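Long-range contacts in TRAP dicarboxylate transporter-DctP subunit (Desulfovibrio desulfuricans subsp. desulfuricans, PDB 4NHB), which binds sn-glycerol 3-phosphate and probably delivers it in the periplasm to a TRAP-type membrane transporter: residues L111-H117 with A327-R331; L140-N144 with I258-A262. One frame throughout, in Å; residues are numbered along the deposited sequence.

Overall arrangement
The centres of contacts 1 and 2 lie about 17 and 16 Å from the centre of the chain in this periplasmic solute-binding fold, and both contacts are partly buried. Contact 1 joins the start of helix 115-122 and the loop before it to the end of helix 320-329 and the last modelled residues. Contact 2 joins strand 140-142 and the turn after it to the long helix 252-286. They share no helix or strand. Their nearest atoms are about 12 Å apart, and contact 2 is nested within the loop that contact 1 closes. Contact 1 combines an exposed salt-bridge network with a buried histidine bond. Contact 2 is mostly apolar, with one direct hydrogen bond from a buried asparagine.

Contact 1: residues L111-H117 with A327-R331; sequences LFDNLDH and ADSYR
The loop leading into helix 115-122 and its first turn meet the end of helix 320-329 and the residues after it, chiefly through His117 and Arg331. His117 NE2 donates to Ala327 O over 2.8 Å, and the bond is nearly straight at 177°. The acceptor lies in the imidazole plane, but the donor sits above the carbonyl plane of Ala327. Tyr330 N reaches the same oxygen from the opposite face, so two N-H groups hold it. The other ring nitrogen, His117 ND1, accepts from Asp113 N at 3.2 Å. Together the two bonds fix the rotation of the ring. Phe112 CD1 lies over one face of the imidazole. Arg331 CA makes a CH-pi contact with the other, 3.8 Å from the centroid.

Asn114 is the N-cap of helix 115-122: its OD1 accepts from His117 N. The capped residue, His117, is the one whose ring reaches across to Ala327. With its first torsion extended, the side chain carries the ring out to that carbonyl.

Arg331 bends at chi3 (-77°) and brings the face of its guanidinium over His117 CE1. The two planes are 80° apart. Asp113 crosses the arginine side chain at about a right angle. Its OD1 accepts from Arg331 NH2 at 3.2 Å, met from above the carboxylate plane, and OD2 is 3.0 Å from Arg331 NE in a weak bond. Water 1 donates to Leu111 O and accepts a weak bond from Arg331 NH1.

On the apolar part of the contact, Ala327 CB packs tightly on Leu111 CD2 at 3.5 Å. Phe112 CE1 approaches the same methyl at 3.9 Å. Tyr330 leads away to helix 125-131, where its OH bonds Lys125 N.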
loop_
_atom_site.group_PDB
_atom_site.type_symbol
_atom_site.label_atom_id
_atom_site.label_comp_id
_atom_site.label_asym_id
_atom_site.label_seq_id
_atom_site.Cartn_x
_atom_site.Cartn_y
_atom_site.Cartn_z
ATOM N N LEU A 111 -10.908 4.548 -8.252
ATOM C CA LEU A 111 -10.986 3.571 -9.342
ATOM C C LEU A 111 -11.849 2.348 -9.000
ATOM O O LEU A 111 -12.573 1.832 -9.864
ATOM C CB LEU A 111 -9.603 3.138 -9.770
ATOM C CG LEU A 111 -9.640 2.135 -10.935
ATOM C CD1 LEU A 111 -10.279 2.720 -12.203
ATOM C CD2 LEU A 111 -8.253 1.616 -11.225
ATOM N N PHE A 112 -11.764 1.883 -7.751
ATOM C CA PHE A 112 -12.467 0.676 -7.325
ATOM C C PHE A 112 -13.657 0.945 -6.430
ATOM O O PHE A 112 -13.585 1.743 -5.520
ATOM C CB PHE A 112 -11.495 -0.272 -6.608
ATOM C CG PHE A 112 -10.316 -0.645 -7.454
ATOM C CD1 PHE A 112 -10.507 -1.340 -8.656
ATOM C CD2 PHE A 112 -9.035 -0.260 -7.094
ATOM C CE1 PHE A 112 -9.440 -1.676 -9.473
ATOM C CE2 PHE A 112 -7.951 -0.599 -7.907
ATOM C CZ PHE A 112 -8.163 -1.308 -9.102
ATOM N N ASP A 113 -14.717 0.179 -6.635
ATOM C CA ASP A 113 -15.994 0.422 -5.997
ATOM C C ASP A 113 -15.927 -0.119 -4.549
ATOM O O ASP A 113 -16.575 0.407 -3.642
ATOM C CB ASP A 113 -17.105 -0.301 -6.756
ATOM C CG ASP A 113 -17.422 0.319 -8.108
ATOM O OD1 ASP A 113 -17.148 1.505 -8.312
ATOM O OD2 ASP A 113 -17.983 -0.392 -8.962
ATOM N N ASN A 114 -15.129 -1.175 -4.368
ATOM C CA ASN A 114 -14.953 -1.861 -3.101
ATOM C C ASN A 114 -13.758 -2.826 -3.202
ATOM O O ASN A 114 -13.142 -2.964 -4.257
ATOM C CB ASN A 114 -16.216 -2.615 -2.776
ATOM C CG ASN A 114 -16.737 -3.373 -3.955
ATOM O OD1 ASN A 114 -16.050 -4.234 -4.512
ATOM N ND2 ASN A 114 -17.956 -3.054 -4.371
ATOM N N LEU A 115 -13.440 -3.507 -2.108
ATOM C CA LEU A 115 -12.339 -4.425 -2.100
ATOM C C LEU A 115 -12.483 -5.541 -3.135
ATOM O O LEU A 115 -11.482 -5.964 -3.696
ATOM C CB LEU A 115 -12.173 -5.063 -0.732
ATOM C CG LEU A 115 -11.411 -4.300 0.325
ATOM C CD1 LEU A 115 -11.441 -5.129 1.611
ATOM C CD2 LEU A 115 -9.971 -4.037 -0.113
ATOM N N ASP A 116 -13.706 -6.044 -3.344
ATOM C CA ASP A 116 -13.898 -7.191 -4.208
ATOM C C ASP A 116 -13.587 -6.814 -5.656
ATOM O O ASP A 116 -12.979 -7.593 -6.379
ATOM C CB ASP A 116 -15.317 -7.743 -4.108
ATOM C CG ASP A 116 -15.587 -8.444 -2.776
ATOM O OD1 ASP A 116 -14.657 -9.054 -2.217
ATOM O OD2 ASP A 116 -16.742 -8.371 -2.304
ATOM N N HIS A 117 -13.977 -5.595 -6.039
ATOM C CA HIS A 117 -13.662 -5.049 -7.344
ATOM C C HIS A 117 -12.134 -5.003 -7.477
ATOM O O HIS A 117 -11.574 -5.495 -8.460
ATOM C CB HIS A 117 -14.295 -3.639 -7.520
ATOM C CG HIS A 117 -14.021 -3.001 -8.848
ATOM N ND1 HIS A 117 -14.440 -1.735 -9.176
ATOM C CD2 HIS A 117 -13.361 -3.468 -9.938
ATOM C CE1 HIS A 117 -14.053 -1.445 -10.405
ATOM N NE2 HIS A 117 -13.394 -2.482 -10.888
ATOM N N ALA A 327 -9.550 -2.093 -15.404
ATOM C CA ALA A 327 -10.121 -2.037 -14.068
ATOM C C ALA A 327 -11.617 -1.925 -14.168
ATOM O O ALA A 327 -12.347 -2.605 -13.431
ATOM C CB ALA A 327 -9.577 -0.859 -13.299
ATOM N N ASP A 328 -12.067 -1.050 -15.066
ATOM C CA ASP A 328 -13.498 -0.873 -15.279
ATOM C C ASP A 328 -14.162 -2.161 -15.770
ATOM O O ASP A 328 -15.322 -2.407 -15.470
ATOM C CB ASP A 328 -13.798 0.254 -16.266
ATOM C CG ASP A 328 -15.291 0.399 -16.540
ATOM O OD1 ASP A 328 -16.034 0.793 -15.607
ATOM O OD2 ASP A 328 -15.733 0.098 -17.679
ATOM N N SER A 329 -13.445 -2.987 -16.515
ATOM C CA SER A 329 -14.047 -4.223 -17.005
ATOM C C SER A 329 -14.455 -5.152 -15.862
ATOM O O SER A 329 -15.334 -5.994 -16.030
ATOM C CB SER A 329 -13.130 -4.939 -17.982
ATOM O OG SER A 329 -12.074 -5.625 -17.340
ATOM N N TYR A 330 -13.814 -5.011 -14.702
ATOM C CA TYR A 330 -14.073 -5.900 -13.574
ATOM C C TYR A 330 -15.148 -5.369 -12.615
ATOM O O TYR A 330 -15.460 -5.997 -11.577
ATOM C CB TYR A 330 -12.784 -6.200 -12.796
ATOM C CG TYR A 330 -11.767 -7.068 -13.527
ATOM C CD1 TYR A 330 -11.932 -8.452 -13.615
ATOM C CD2 TYR A 330 -10.638 -6.501 -14.119
ATOM C CE1 TYR A 330 -11.009 -9.241 -14.280
ATOM C CE2 TYR A 330 -9.713 -7.279 -14.764
ATOM C CZ TYR A 330 -9.907 -8.657 -14.853
ATOM O OH TYR A 330 -8.978 -9.434 -15.510
ATOM N N ARG A 331 -15.720 -4.222 -12.954
ATOM C CA ARG A 331 -16.672 -3.567 -12.064
ATOM C C ARG A 331 -17.983 -4.330 -12.066
ATOM O O ARG A 331 -18.373 -4.800 -13.142
ATOM C CB ARG A 331 -16.881 -2.117 -12.515
ATOM C CG ARG A 331 -18.180 -1.498 -12.071
ATOM C CD ARG A 331 -18.279 -0.044 -12.532
ATOM N NE ARG A 331 -17.455 0.788 -11.671
ATOM C CZ ARG A 331 -16.256 1.281 -11.977
ATOM N NH1 ARG A 331 -15.715 1.082 -13.169
ATOM N NH2 ARG A 331 -15.602 1.994 -11.067
HETATM O O HOH W 1 -12.880 0.753 -12.440
#

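Contact 2: residues L140-N144 with I258-A262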
loop_
_atom_site.group_PDB
_atom_site.type_symbol
_atom_site.label_atom_id
_atom_site.label_comp_id
_atom_site.label_asym_id
_atom_site.label_seq_id
_atom_site.Cartn_x
_atom_site.Cartn_y
_atom_site.Cartn_z
ATOM N N LEU A 140 13.402 -6.059 -10.009
ATOM C CA LEU A 140 12.489 -6.684 -9.050
ATOM C C LEU A 140 11.323 -7.369 -9.756
ATOM O O LEU A 140 10.873 -6.937 -10.815
ATOM C CB LEU A 140 11.914 -5.648 -8.072
ATOM C CG LEU A 140 12.936 -4.813 -7.284
ATOM C CD1 LEU A 140 12.272 -3.753 -6.485
ATOM C CD2 LEU A 140 13.749 -5.667 -6.385
ATOM N N ARG A 141 10.820 -8.415 -9.125
ATOM C CA ARG A 141 9.674 -9.140 -9.611
ATOM C C ARG A 141 8.589 -8.941 -8.581
ATOM O O ARG A 141 8.800 -9.205 -7.400
ATOM C CB ARG A 141 10.032 -10.603 -9.711
ATOM C CG ARG A 141 9.044 -11.522 -10.378
ATOM C CD ARG A 141 9.763 -12.879 -10.508
ATOM N NE ARG A 141 9.065 -13.882 -11.293
ATOM C CZ ARG A 141 9.306 -14.139 -12.574
ATOM N NH1 ARG A 141 10.223 -13.455 -13.243
ATOM N NH2 ARG A 141 8.616 -15.081 -13.193
ATOM N N THR A 142 7.435 -8.478 -9.035
ATOM C CA THR A 142 6.295 -8.270 -8.160
ATOM C C THR A 142 5.515 -9.577 -7.983
ATOM O O THR A 142 4.944 -10.087 -8.946
ATOM C CB THR A 142 5.409 -7.208 -8.813
ATOM O OG1 THR A 142 6.227 -6.072 -9.176
ATOM C CG2 THR A 142 4.298 -6.763 -7.874
ATOM N N LEU A 143 5.488 -10.138 -6.782
ATOM C CA LEU A 143 4.934 -11.492 -6.603
ATOM C C LEU A 143 3.441 -11.532 -6.296
ATOM O O LEU A 143 2.793 -12.577 -6.441
ATOM C CB LEU A 143 5.690 -12.234 -5.498
ATOM C CG LEU A 143 7.151 -12.644 -5.771
ATOM C CD1 LEU A 143 7.812 -13.219 -4.500
ATOM C CD2 LEU A 143 7.233 -13.649 -6.929
ATOM N N ASN A 144 2.887 -10.433 -5.800
ATOM C CA ASN A 144 1.479 -10.435 -5.490
ATOM C C ASN A 144 0.965 -9.002 -5.355
ATOM O O ASN A 144 1.711 -8.044 -5.604
ATOM C CB ASN A 144 1.220 -11.275 -4.223
ATOM C CG ASN A 144 1.872 -10.702 -2.954
ATOM O OD1 ASN A 144 2.384 -9.577 -2.935
ATOM N ND2 ASN A 144 1.892 -11.516 -1.903
ATOM N N ILE A 258 7.863 -20.209 -3.781
ATOM C CA ILE A 258 7.881 -18.765 -3.480
ATOM C C ILE A 258 6.583 -18.129 -3.990
ATOM O O ILE A 258 5.882 -17.434 -3.254
ATOM C CB ILE A 258 9.095 -18.078 -4.129
ATOM C CG1 ILE A 258 10.362 -18.419 -3.360
ATOM C CG2 ILE A 258 8.934 -16.564 -4.139
ATOM C CD1 ILE A 258 11.610 -17.828 -3.967
ATOM N N GLU A 259 6.273 -18.392 -5.258
ATOM C CA GLU A 259 5.061 -17.914 -5.905
ATOM C C GLU A 259 3.767 -18.361 -5.207
ATOM O O GLU A 259 2.831 -17.581 -5.051
ATOM C CB GLU A 259 5.040 -18.410 -7.348
ATOM C CG GLU A 259 5.918 -17.617 -8.321
ATOM C CD GLU A 259 6.180 -18.424 -9.592
ATOM O OE1 GLU A 259 6.674 -17.837 -10.566
ATOM O OE2 GLU A 259 5.859 -19.642 -9.622
ATOM N N GLU A 260 3.698 -19.627 -4.824
ATOM C CA GLU A 260 2.537 -20.130 -4.102
ATOM C C GLU A 260 2.415 -19.491 -2.724
ATOM O O GLU A 260 1.320 -19.092 -2.296
ATOM C CB GLU A 260 2.625 -21.659 -3.959
ATOM N N ALA A 261 3.526 -19.404 -2.002
ATOM C CA ALA A 261 3.530 -18.714 -0.704
ATOM C C ALA A 261 3.095 -17.250 -0.826
ATOM O O ALA A 261 2.320 -16.764 0.004
ATOM C CB ALA A 261 4.875 -18.818 -0.049
ATOM N N ALA A 262 3.525 -16.567 -1.880
ATOM C CA ALA A 262 3.083 -15.168 -2.094
ATOM C C ALA A 262 1.594 -15.111 -2.387
ATOM O O ALA A 262 0.890 -14.226 -1.886
ATOM C CB ALA A 262 3.854 -14.502 -3.201
HETATM O O HOH W 2 3.495 -15.308 -6.963
#
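Leu143 packs between the turn after strand 140-142 and helix 252-286. Its CB meets the methyl of Ala262, CB to CB, at 3.7 Å. CG stands anti to the carbonyl carbon (chi1 -69°), and the chain then forks along the helix. CD1 touches Ile258 CG2 at 3.5 Å, one helical turn before Ala262. The other branch, CD2, lies near the CG methylene of Glu259, a looser approach at 4.4 Å. Leu143 thus meets three residues within about one turn of the helix. Its side chain also rests on Ile242 of strand 235-243.

The main chain of Leu143 takes part through water 2. The water donates to Leu143 O at 2.9 Å and to Glu259 O at 3.0 Å. It bridges two carbonyls that could not bond each other directly.

Asn144 adds the direct polar link. Its ND2 donates to Ala262 O at 2.9 Å, almost straight at 170°. The oxygen lies in the amide plane, whereas the donor stands above the carbonyl plane of Ala262. At the other end of the amide, Asn144 OD1 accepts from Leu240 N. One planar group therefore ties the helix to strand 235-243 of the mixed sheet, the strand that also carries the ligand-binding His238.

Beside this, Arg141 and Glu259 bring opposite charges near each other, with Arg141 NH2 and Glu259 OE1 4.3 Å apart. That is beyond a salt bridge. Arg141 also has a long, weak ion pair with Asp244.

The chemistry implies that apolar packing and the hydrogen bond from the Asn144 amide probably carry most of this join. Asn144 uses both ends of its buried amide, while the Arg141-Glu259 pair probably contributes only a diffuse attraction.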